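Local atomic coordinates of terminase, large subunit (Bacillus phage spp1, PDB entry 2WBN), a protein that drives viral DNA into empty capsids as an ATP-powered motor and cuts the genome to start and end packaging, the cutting being done by this C-terminal nuclease domain. Residues A[76-85]-A[152-163]; A[47-55]-A[65-73]. One frame throughout, in Å; residues are numbered along the deposited sequence.

Interaction 1: residues A[76-85]-A[152-163]; sequences NRIYAIDELV and AIVIDPLRTPNI
A152 opens the contact beside R77: its CB meets CG of the arginine at 3.8 Å, and its carbonyl accepts from I78 N. Strand 152-155 then runs parallel to strand 77-86, the axes of 152-155 and 77-85 being 15° apart. I153 lies alongside I78 and points the same way, CG1 to CG1. V154, on the opposite face of the sheet, rests its CB 3.7 Å from CD2 of Y79, while its N and O bond to I78 O and A80 N. Past I155 the chains part, and a water bridges them, linking A80 O, D156 N and T160 OG1. D156 OD1 accepts from L158 N in an Asx turn. R159 reaches I81 O through a second water, its guanidinium held mainly by I40 and D42. T160 lays CG2 against D82 CA at 3.5 Å. At the first turn of helix 161-169 the E83 carboxylate takes two backbone N-H groups on its syn lone pairs: N162 N to OE2 and I163 N to OE1, both 2.8 Å. N162 ND2 adds a bond to OE2 from above the carboxylate plane (3.0 Å). The helix start would probably favour the negative charge of the E83 carboxylate. This parallel strand pair belongs to the mixed RNase H-like sheet, helix 161-169 returning to strand 77-86 through E83; strand 64-72 flanks 77-86 on its other side, and strand 33-35 borders 152-155.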
loop_
_atom_site.group_PDB
_atom_site.type_symbol
_atom_site.label_atom_id
_atom_site.label_comp_id
_atom_site.label_asym_id
_atom_site.label_seq_id
_atom_site.Cartn_x
_atom_site.Cartn_y
_atom_site.Cartn_z
ATOM N N ASN A 76 5.989 -16.399 0.470
ATOM C CA ASN A 76 5.102 -15.619 -0.395
ATOM C C ASN A 76 3.970 -14.961 0.378
ATOM O O ASN A 76 2.800 -15.052 -0.002
ATOM C CB ASN A 76 4.542 -16.492 -1.521
ATOM C CG ASN A 76 5.201 -16.218 -2.825
ATOM O OD1 ASN A 76 6.304 -16.717 -3.100
ATOM N ND2 ASN A 76 4.546 -15.413 -3.654
ATOM N N ARG A 77 4.336 -14.294 1.463
ATOM C CA ARG A 77 3.368 -13.585 2.289
ATOM C C ARG A 77 3.768 -12.159 2.521
ATOM O O ARG A 77 4.958 -11.833 2.594
ATOM C CB ARG A 77 3.250 -14.200 3.671
ATOM C CG ARG A 77 2.729 -15.576 3.706
ATOM C CD ARG A 77 2.547 -15.952 5.163
ATOM N NE ARG A 77 2.316 -17.366 5.323
ATOM C CZ ARG A 77 2.404 -18.011 6.482
ATOM N NH1 ARG A 77 2.726 -17.372 7.613
ATOM N NH2 ARG A 77 2.180 -19.305 6.503
ATOM N N ILE A 78 2.760 -11.321 2.697
ATOM C CA ILE A 78 2.986 -9.954 3.128
ATOM C C ILE A 78 2.153 -9.691 4.373
ATOM O O ILE A 78 1.085 -10.274 4.540
ATOM C CB ILE A 78 2.704 -8.931 2.015
ATOM C CG1 ILE A 78 1.234 -8.904 1.586
ATOM C CG2 ILE A 78 3.638 -9.176 0.810
ATOM C CD1 ILE A 78 0.924 -7.741 0.598
ATOM N N TYR A 79 2.668 -8.841 5.251
ATOM C CA TYR A 79 2.049 -8.536 6.527
ATOM C C TYR A 79 1.928 -7.025 6.657
ATOM O O TYR A 79 2.943 -6.349 6.577
ATOM C CB TYR A 79 2.949 -9.001 7.668
ATOM C CG TYR A 79 3.190 -10.476 7.791
ATOM C CD1 TYR A 79 4.197 -11.098 7.062
ATOM C CD2 TYR A 79 2.442 -11.245 8.682
ATOM C CE1 TYR A 79 4.439 -12.441 7.208
ATOM C CE2 TYR A 79 2.683 -12.591 8.831
ATOM C CZ TYR A 79 3.673 -13.179 8.087
ATOM O OH TYR A 79 3.908 -14.499 8.237
ATOM N N ALA A 80 0.709 -6.513 6.861
ATOM C CA ALA A 80 0.479 -5.074 7.039
ATOM C C ALA A 80 0.903 -4.635 8.428
ATOM O O ALA A 80 0.456 -5.199 9.434
ATOM C CB ALA A 80 -0.992 -4.714 6.765
ATOM N N ILE A 81 1.781 -3.633 8.483
ATOM C CA ILE A 81 2.345 -3.162 9.750
ATOM C C ILE A 81 1.663 -1.877 10.195
ATOM O O ILE A 81 1.243 -1.747 11.346
ATOM C CB ILE A 81 3.876 -2.917 9.636
ATOM C CG1 ILE A 81 4.599 -4.220 9.278
ATOM C CG2 ILE A 81 4.415 -2.324 10.939
ATOM C CD1 ILE A 81 6.133 -4.089 9.101
ATOM N N ASP A 82 1.560 -0.918 9.276
ATOM C CA ASP A 82 0.983 0.355 9.613
ATOM C C ASP A 82 0.474 1.070 8.357
ATOM O O ASP A 82 0.703 0.625 7.236
ATOM C CB ASP A 82 2.025 1.191 10.352
ATOM C CG ASP A 82 1.423 2.143 11.372
ATOM O OD1 ASP A 82 0.188 2.330 11.397
ATOM O OD2 ASP A 82 2.205 2.718 12.161
ATOM N N GLU A 83 -0.251 2.163 8.581
ATOM C CA GLU A 83 -0.849 2.947 7.516
ATOM C C GLU A 83 -1.147 4.365 8.020
ATOM O O GLU A 83 -1.239 4.606 9.232
ATOM C CB GLU A 83 -2.157 2.292 7.048
ATOM C CG GLU A 83 -3.282 2.427 8.073
ATOM C CD GLU A 83 -4.561 1.690 7.740
ATOM O OE1 GLU A 83 -4.566 0.839 6.829
ATOM O OE2 GLU A 83 -5.588 1.969 8.411
ATOM N N LEU A 84 -1.309 5.288 7.078
ATOM C CA LEU A 84 -1.902 6.586 7.336
ATOM C C LEU A 84 -2.770 6.912 6.136
ATOM O O LEU A 84 -2.278 6.981 5.006
ATOM C CB LEU A 84 -0.838 7.678 7.534
ATOM C CG LEU A 84 -1.331 9.094 7.850
ATOM C CD1 LEU A 84 -1.988 9.205 9.246
ATOM C CD2 LEU A 84 -0.179 10.090 7.723
ATOM N N VAL A 85 -4.057 7.115 6.385
ATOM C CA VAL A 85 -5.016 7.521 5.364
ATOM C C VAL A 85 -5.607 8.869 5.772
ATOM O O VAL A 85 -6.206 9.002 6.848
ATOM C CB VAL A 85 -6.109 6.457 5.166
ATOM C CG1 VAL A 85 -7.111 6.895 4.069
ATOM C CG2 VAL A 85 -5.467 5.087 4.811
ATOM N N ALA A 152 -0.413 -15.550 1.077
ATOM C CA ALA A 152 -1.255 -14.896 2.066
ATOM C C ALA A 152 -0.977 -13.397 2.144
ATOM O O ALA A 152 0.187 -12.976 2.108
ATOM C CB ALA A 152 -1.039 -15.551 3.439
ATOM N N ILE A 153 -2.048 -12.612 2.250
ATOM C CA ILE A 153 -1.959 -11.193 2.619
ATOM C C ILE A 153 -2.562 -11.065 4.005
ATOM O O ILE A 153 -3.768 -11.260 4.172
ATOM C CB ILE A 153 -2.736 -10.308 1.649
ATOM C CG1 ILE A 153 -2.152 -10.431 0.242
ATOM C CG2 ILE A 153 -2.741 -8.819 2.123
ATOM C CD1 ILE A 153 -3.001 -9.751 -0.832
ATOM N N VAL A 154 -1.718 -10.729 4.982
ATOM C CA VAL A 154 -2.046 -10.844 6.401
ATOM C C VAL A 154 -2.245 -9.456 6.955
ATOM O O VAL A 154 -1.325 -8.622 6.927
ATOM C CB VAL A 154 -0.949 -11.575 7.214
ATOM C CG1 VAL A 154 -1.389 -11.772 8.656
ATOM C CG2 VAL A 154 -0.607 -12.918 6.579
ATOM N N ILE A 155 -3.447 -9.212 7.457
ATOM C CA ILE A 155 -3.866 -7.892 7.883
ATOM C C ILE A 155 -4.572 -7.976 9.224
ATOM O O ILE A 155 -5.531 -8.742 9.402
ATOM C CB ILE A 155 -4.835 -7.222 6.866
ATOM C CG1 ILE A 155 -4.300 -7.286 5.428
ATOM C CG2 ILE A 155 -5.107 -5.722 7.267
ATOM C CD1 ILE A 155 -5.387 -7.014 4.379
ATOM N N ASP A 156 -4.116 -7.147 10.148
ATOM C CA ASP A 156 -4.714 -7.021 11.460
ATOM C C ASP A 156 -5.497 -5.702 11.490
ATOM O O ASP A 156 -4.882 -4.610 11.478
ATOM C CB ASP A 156 -3.587 -6.990 12.473
ATOM C CG ASP A 156 -4.054 -7.081 13.913
ATOM O OD1 ASP A 156 -5.219 -6.720 14.229
ATOM O OD2 ASP A 156 -3.204 -7.494 14.744
ATOM N N PRO A 157 -6.838 -5.779 11.524
ATOM C CA PRO A 157 -7.618 -4.554 11.539
ATOM C C PRO A 157 -7.357 -3.654 12.743
ATOM O O PRO A 157 -7.708 -2.498 12.721
ATOM C CB PRO A 157 -9.064 -5.048 11.538
ATOM C CG PRO A 157 -9.012 -6.400 11.069
ATOM C CD PRO A 157 -7.717 -6.961 11.575
ATOM N N LEU A 158 -6.788 -4.188 13.819
ATOM C CA LEU A 158 -6.424 -3.346 14.956
ATOM C C LEU A 158 -5.283 -2.383 14.630
ATOM O O LEU A 158 -5.192 -1.306 15.225
ATOM C CB LEU A 158 -6.055 -4.226 16.164
ATOM C CG LEU A 158 -7.173 -5.105 16.706
ATOM C CD1 LEU A 158 -6.718 -5.906 17.965
ATOM C CD2 LEU A 158 -8.380 -4.256 17.051
ATOM N N ARG A 159 -4.423 -2.768 13.684
ATOM C CA ARG A 159 -3.276 -1.967 13.275
ATOM C C ARG A 159 -3.567 -1.171 12.037
ATOM O O ARG A 159 -3.180 0.003 11.957
ATOM C CB ARG A 159 -2.079 -2.867 12.964
ATOM C CG ARG A 159 -1.654 -3.705 14.113
ATOM C CD ARG A 159 -0.498 -4.648 13.783
ATOM N NE ARG A 159 -0.210 -5.447 14.961
ATOM C CZ ARG A 159 0.566 -5.058 15.971
ATOM N NH1 ARG A 159 1.191 -3.882 15.948
ATOM N NH2 ARG A 159 0.720 -5.859 17.011
ATOM N N THR A 160 -4.199 -1.809 11.047
ATOM C CA THR A 160 -4.387 -1.158 9.733
ATOM C C THR A 160 -5.823 -1.298 9.259
ATOM O O THR A 160 -6.105 -2.110 8.368
ATOM C CB THR A 160 -3.418 -1.700 8.661
ATOM O OG1 THR A 160 -3.594 -3.113 8.480
ATOM C CG2 THR A 160 -1.945 -1.409 9.049
ATOM N N PRO A 161 -6.743 -0.537 9.874
ATOM C CA PRO A 161 -8.186 -0.729 9.576
ATOM C C PRO A 161 -8.585 -0.364 8.154
ATOM O O PRO A 161 -9.503 -0.977 7.603
ATOM C CB PRO A 161 -8.892 0.180 10.579
ATOM C CG PRO A 161 -7.866 1.158 11.024
ATOM C CD PRO A 161 -6.545 0.436 10.956
ATOM N N ASN A 162 -7.902 0.623 7.568
ATOM C CA ASN A 162 -8.201 1.022 6.203
ATOM C C ASN A 162 -7.775 -0.026 5.175
ATOM O O ASN A 162 -8.558 -0.389 4.287
ATOM C CB ASN A 162 -7.544 2.384 5.868
ATOM C CG ASN A 162 -8.185 3.537 6.607
ATOM O OD1 ASN A 162 -9.320 3.897 6.311
ATOM N ND2 ASN A 162 -7.471 4.122 7.575
ATOM N N ILE A 163 -6.551 -0.509 5.292
ATOM C CA ILE A 163 -6.070 -1.633 4.477
ATOM C C ILE A 163 -7.028 -2.834 4.592
ATOM O O ILE A 163 -7.453 -3.400 3.580
ATOM C CB ILE A 163 -4.632 -2.072 4.880
ATOM C CG1 ILE A 163 -3.601 -1.013 4.500
ATOM C CG2 ILE A 163 -4.235 -3.397 4.183
ATOM C CD1 ILE A 163 -2.215 -1.239 5.105
HETATM O O HOH W 1 -2.249 -5.029 10.065
HETATM O O HOH W 2 1.454 -1.647 13.977
HETATM O O HOH W 3 -1.395 1.455 13.384
#

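Interaction 2: residues A[47-55]-A[65-73]; sequences RFDNIRQGL and AFVRWHYDK
F48 and H70 lay their rings nearly parallel, planes 10° apart, but slid so far that they barely overlap; each CB instead sits over the other's ring, F48 CB 3.9 Å from the H70 centroid. The imidazole is also gripped at its edge, where N50 N donates to ND1 at 3.1 Å almost exactly in the ring plane. With CG anti to the backbone N (chi1 -165°), the N50 amide extends alongside Y71, and its ND2 donates to Y71 O at 2.7 Å; N50 O in turn receives Y71 N. Further along, I51 puts CG1 and CG2 over one face of the R68 guanidinium, CG1 3.6 Å from NH2. The R68 chain runs extended beside Q53, pointing the same way, with the two flat ends steeply inclined. The backbones between are joined as an antiparallel ladder: R52 and W69 form one hydrogen-bonded pair, R52 N to W69 O and W69 N to R52 O both 2.8 Å, and G54 and V67 the next. At G54, which has no side chain, V67 CG2 comes within 3.8 Å of G54 N. R52 bends at chi2 (-69°), carrying its guanidinium back so that NH2 bonds N50 OD1 at 2.8 Å and I51 O. NH1 comes to the edge of the Y71 ring, and D202 holds NE in a salt bridge, a second shell around the N50-Y71 link. At the far end, L55 CD1 packs on F66 CB. The two strands make a beta hairpin in the RNase H-like sheet: strand 108-110 lies beyond 51-56, strand 77-86 beyond 64-72. Helix 190-198 packs on V67, and the following F199 meets W69 and Y71 edge-to-face.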
loop_
_atom_site.group_PDB
_atom_site.type_symbol
_atom_site.label_atom_id
_atom_site.label_comp_id
_atom_site.label_asym_id
_atom_site.label_seq_id
_atom_site.Cartn_x
_atom_site.Cartn_y
_atom_site.Cartn_z
ATOM N N ARG A 47 10.204 -8.089 15.045
ATOM C CA ARG A 47 11.153 -8.887 14.234
ATOM C C ARG A 47 11.150 -8.581 12.743
ATOM O O ARG A 47 12.160 -8.797 12.077
ATOM C CB ARG A 47 10.874 -10.390 14.352
ATOM C CG ARG A 47 10.854 -10.945 15.747
ATOM C CD ARG A 47 10.807 -12.475 15.735
ATOM N NE ARG A 47 9.688 -12.964 16.548
ATOM C CZ ARG A 47 8.529 -13.426 16.078
ATOM N NH1 ARG A 47 8.308 -13.529 14.771
ATOM N NH2 ARG A 47 7.584 -13.817 16.932
ATOM N N PHE A 48 10.015 -8.148 12.200
ATOM C CA PHE A 48 9.916 -7.926 10.760
ATOM C C PHE A 48 11.047 -7.032 10.294
ATOM O O PHE A 48 11.266 -5.951 10.853
ATOM C CB PHE A 48 8.589 -7.263 10.370
ATOM C CG PHE A 48 7.365 -8.128 10.582
ATOM C CD1 PHE A 48 7.420 -9.509 10.479
ATOM C CD2 PHE A 48 6.133 -7.534 10.842
ATOM C CE1 PHE A 48 6.274 -10.291 10.668
ATOM C CE2 PHE A 48 4.987 -8.313 11.035
ATOM C CZ PHE A 48 5.065 -9.693 10.941
ATOM N N ASP A 49 11.761 -7.472 9.265
ATOM C CA ASP A 49 12.924 -6.724 8.790
ATOM C C ASP A 49 13.102 -6.772 7.266
ATOM O O ASP A 49 14.209 -6.646 6.759
ATOM C CB ASP A 49 14.184 -7.217 9.519
ATOM C CG ASP A 49 15.055 -6.068 10.025
ATOM O OD1 ASP A 49 14.773 -4.887 9.686
ATOM O OD2 ASP A 49 16.014 -6.348 10.771
ATOM N N ASN A 50 11.999 -6.942 6.545
ATOM C CA ASN A 50 12.002 -6.852 5.097
ATOM C C ASN A 50 10.849 -5.916 4.735
ATOM O O ASN A 50 9.829 -6.316 4.170
ATOM C CB ASN A 50 11.857 -8.236 4.464
ATOM C CG ASN A 50 12.209 -8.247 2.990
ATOM O OD1 ASN A 50 12.920 -7.374 2.504
ATOM N ND2 ASN A 50 11.721 -9.248 2.273
ATOM N N ILE A 51 11.040 -4.654 5.105
ATOM C CA ILE A 51 9.999 -3.642 5.024
ATOM C C ILE A 51 9.826 -3.116 3.618
ATOM O O ILE A 51 10.795 -2.907 2.885
ATOM C CB ILE A 51 10.296 -2.467 5.982
ATOM C CG1 ILE A 51 10.180 -2.935 7.440
ATOM C CG2 ILE A 51 9.358 -1.285 5.719
ATOM C CD1 ILE A 51 11.481 -3.296 8.061
ATOM N N ARG A 52 8.573 -2.886 3.258
ATOM C CA ARG A 52 8.212 -2.196 2.029
ATOM C C ARG A 52 7.206 -1.124 2.349
ATOM O O ARG A 52 6.223 -1.376 3.055
ATOM C CB ARG A 52 7.601 -3.170 1.035
ATOM C CG ARG A 52 8.530 -4.269 0.613
ATOM C CD ARG A 52 9.666 -3.774 -0.237
ATOM N NE ARG A 52 10.391 -4.904 -0.806
ATOM C CZ ARG A 52 11.327 -5.614 -0.176
ATOM N NH1 ARG A 52 11.896 -6.630 -0.810
ATOM N NH2 ARG A 52 11.704 -5.333 1.074
ATOM N N GLN A 53 7.435 0.080 1.822
ATOM C CA GLN A 53 6.529 1.201 2.061
ATOM C C GLN A 53 6.105 1.853 0.755
ATOM O O GLN A 53 6.914 2.001 -0.181
ATOM C CB GLN A 53 7.158 2.232 2.999
ATOM C CG GLN A 53 7.596 1.653 4.340
ATOM C CD GLN A 53 8.182 2.689 5.274
ATOM O OE1 GLN A 53 9.169 3.373 4.956
ATOM N NE2 GLN A 53 7.600 2.798 6.435
ATOM N N GLY A 54 4.827 2.215 0.696
ATOM C CA GLY A 54 4.249 2.886 -0.465
ATOM C C GLY A 54 3.435 4.107 -0.079
ATOM O O GLY A 54 2.981 4.236 1.057
ATOM N N LEU A 55 3.269 5.015 -1.029
ATOM C CA LEU A 55 2.557 6.257 -0.761
ATOM C C LEU A 55 1.819 6.692 -2.002
ATOM O O LEU A 55 2.417 6.824 -3.068
ATOM C CB LEU A 55 3.531 7.347 -0.308
ATOM C CG LEU A 55 2.933 8.743 -0.118
ATOM C CD1 LEU A 55 1.854 8.760 0.945
ATOM C CD2 LEU A 55 4.034 9.724 0.223
ATOM N N ALA A 65 -2.617 8.004 1.054
ATOM C CA ALA A 65 -2.531 6.692 1.720
ATOM C C ALA A 65 -1.078 6.229 1.776
ATOM O O ALA A 65 -0.443 5.996 0.729
ATOM C CB ALA A 65 -3.393 5.678 1.001
ATOM N N PHE A 66 -0.540 6.200 2.999
ATOM C CA PHE A 66 0.776 5.641 3.294
ATOM C C PHE A 66 0.606 4.222 3.844
ATOM O O PHE A 66 -0.204 4.005 4.750
ATOM C CB PHE A 66 1.495 6.495 4.341
ATOM C CG PHE A 66 2.755 5.873 4.872
ATOM C CD1 PHE A 66 3.941 5.950 4.149
ATOM C CD2 PHE A 66 2.755 5.201 6.081
ATOM C CE1 PHE A 66 5.102 5.376 4.628
ATOM C CE2 PHE A 66 3.916 4.612 6.568
ATOM C CZ PHE A 66 5.087 4.694 5.840
ATOM N N VAL A 67 1.363 3.268 3.307
ATOM C CA VAL A 67 1.334 1.885 3.827
ATOM C C VAL A 67 2.755 1.403 4.128
ATOM O O VAL A 67 3.704 1.772 3.427
ATOM C CB VAL A 67 0.604 0.913 2.858
ATOM C CG1 VAL A 67 -0.827 1.407 2.580
ATOM C CG2 VAL A 67 1.409 0.695 1.521
ATOM N N ARG A 68 2.880 0.590 5.184
ATOM C CA ARG A 68 4.107 -0.101 5.542
ATOM C C ARG A 68 3.791 -1.588 5.750
ATOM O O ARG A 68 2.899 -1.924 6.529
ATOM C CB ARG A 68 4.694 0.498 6.810
ATOM C CG ARG A 68 5.946 -0.192 7.372
ATOM C CD ARG A 68 6.276 0.398 8.755
ATOM N NE ARG A 68 7.476 -0.175 9.394
ATOM C CZ ARG A 68 8.732 0.248 9.225
ATOM N NH1 ARG A 68 9.016 1.251 8.410
ATOM N NH2 ARG A 68 9.733 -0.358 9.873
ATOM N N TRP A 69 4.524 -2.438 5.034
ATOM C CA TRP A 69 4.356 -3.896 5.050
ATOM C C TRP A 69 5.685 -4.597 5.314
ATOM O O TRP A 69 6.753 -4.034 5.066
ATOM C CB TRP A 69 3.919 -4.361 3.675
ATOM C CG TRP A 69 2.620 -3.893 3.202
ATOM C CD1 TRP A 69 2.343 -2.700 2.577
ATOM C CD2 TRP A 69 1.404 -4.631 3.219
ATOM N NE1 TRP A 69 1.007 -2.642 2.255
ATOM C CE2 TRP A 69 0.412 -3.822 2.627
ATOM C CE3 TRP A 69 1.040 -5.882 3.716
ATOM C CZ2 TRP A 69 -0.912 -4.236 2.514
ATOM C CZ3 TRP A 69 -0.270 -6.291 3.603
ATOM C CH2 TRP A 69 -1.229 -5.485 3.013
ATOM N N HIS A 70 5.603 -5.847 5.757
ATOM C CA HIS A 70 6.737 -6.758 5.786
ATOM C C HIS A 70 6.520 -7.856 4.754
ATOM O O HIS A 70 5.404 -8.369 4.592
ATOM C CB HIS A 70 6.899 -7.407 7.156
ATOM C CG HIS A 70 7.886 -8.540 7.164
ATOM N ND1 HIS A 70 9.237 -8.352 6.971
ATOM C CD2 HIS A 70 7.714 -9.875 7.318
ATOM C CE1 HIS A 70 9.855 -9.519 7.010
ATOM N NE2 HIS A 70 8.954 -10.461 7.227
ATOM N N TYR A 71 7.616 -8.250 4.112
ATOM C CA TYR A 71 7.595 -9.208 3.021
ATOM C C TYR A 71 8.377 -10.463 3.376
ATOM O O TYR A 71 9.598 -10.416 3.516
ATOM C CB TYR A 71 8.224 -8.558 1.790
ATOM C CG TYR A 71 8.192 -9.398 0.535
ATOM C CD1 TYR A 71 7.172 -10.321 0.300
ATOM C CD2 TYR A 71 9.176 -9.252 -0.432
ATOM C CE1 TYR A 71 7.140 -11.063 -0.857
ATOM C CE2 TYR A 71 9.145 -9.984 -1.586
ATOM C CZ TYR A 71 8.128 -10.887 -1.801
ATOM O OH TYR A 71 8.111 -11.632 -2.959
ATOM N N ASP A 72 7.672 -11.582 3.543
ATOM C CA ASP A 72 8.309 -12.888 3.697
ATOM C C ASP A 72 8.346 -13.522 2.306
ATOM O O ASP A 72 7.369 -14.121 1.848
ATOM C CB ASP A 72 7.520 -13.761 4.690
ATOM C CG ASP A 72 8.230 -15.064 5.041
ATOM O OD1 ASP A 72 8.998 -15.604 4.221
ATOM O OD2 ASP A 72 8.003 -15.564 6.156
ATOM N N LYS A 73 9.477 -13.359 1.629
ATOM C CA LYS A 73 9.630 -13.832 0.252
ATOM C C LYS A 73 9.526 -15.352 0.119
ATOM O O LYS A 73 8.874 -15.845 -0.807
ATOM C CB LYS A 73 10.957 -13.331 -0.325
ATOM C CG LYS A 73 11.180 -13.710 -1.781
ATOM C CD LYS A 73 12.413 -13.044 -2.383
ATOM C CE LYS A 73 12.657 -13.572 -3.797
ATOM N NZ LYS A 73 14.037 -13.320 -4.315
#

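Overall arrangement
Interactions 1 and 2 are successive parts of one mixed sheet, joined where strand 64-72 pairs with strand 77-86. L84 O lies 2.8 Å from F66 N and I81 N 2.8 Å from R68 O, both probable hydrogen bonds; W69 CE3 packs 3.2 Å from A80 N. Their centres are 9 Å apart. I81 and D82 both face R68 in a classic beta bulge. The sheet leads to the nuclease site, where D56, D111, H190 and D193 bind two manganese ions: the A65 side chain is about 4 Å from that of H190 and 5 Å from D56, and the V85 side chain about 6 Å from H190.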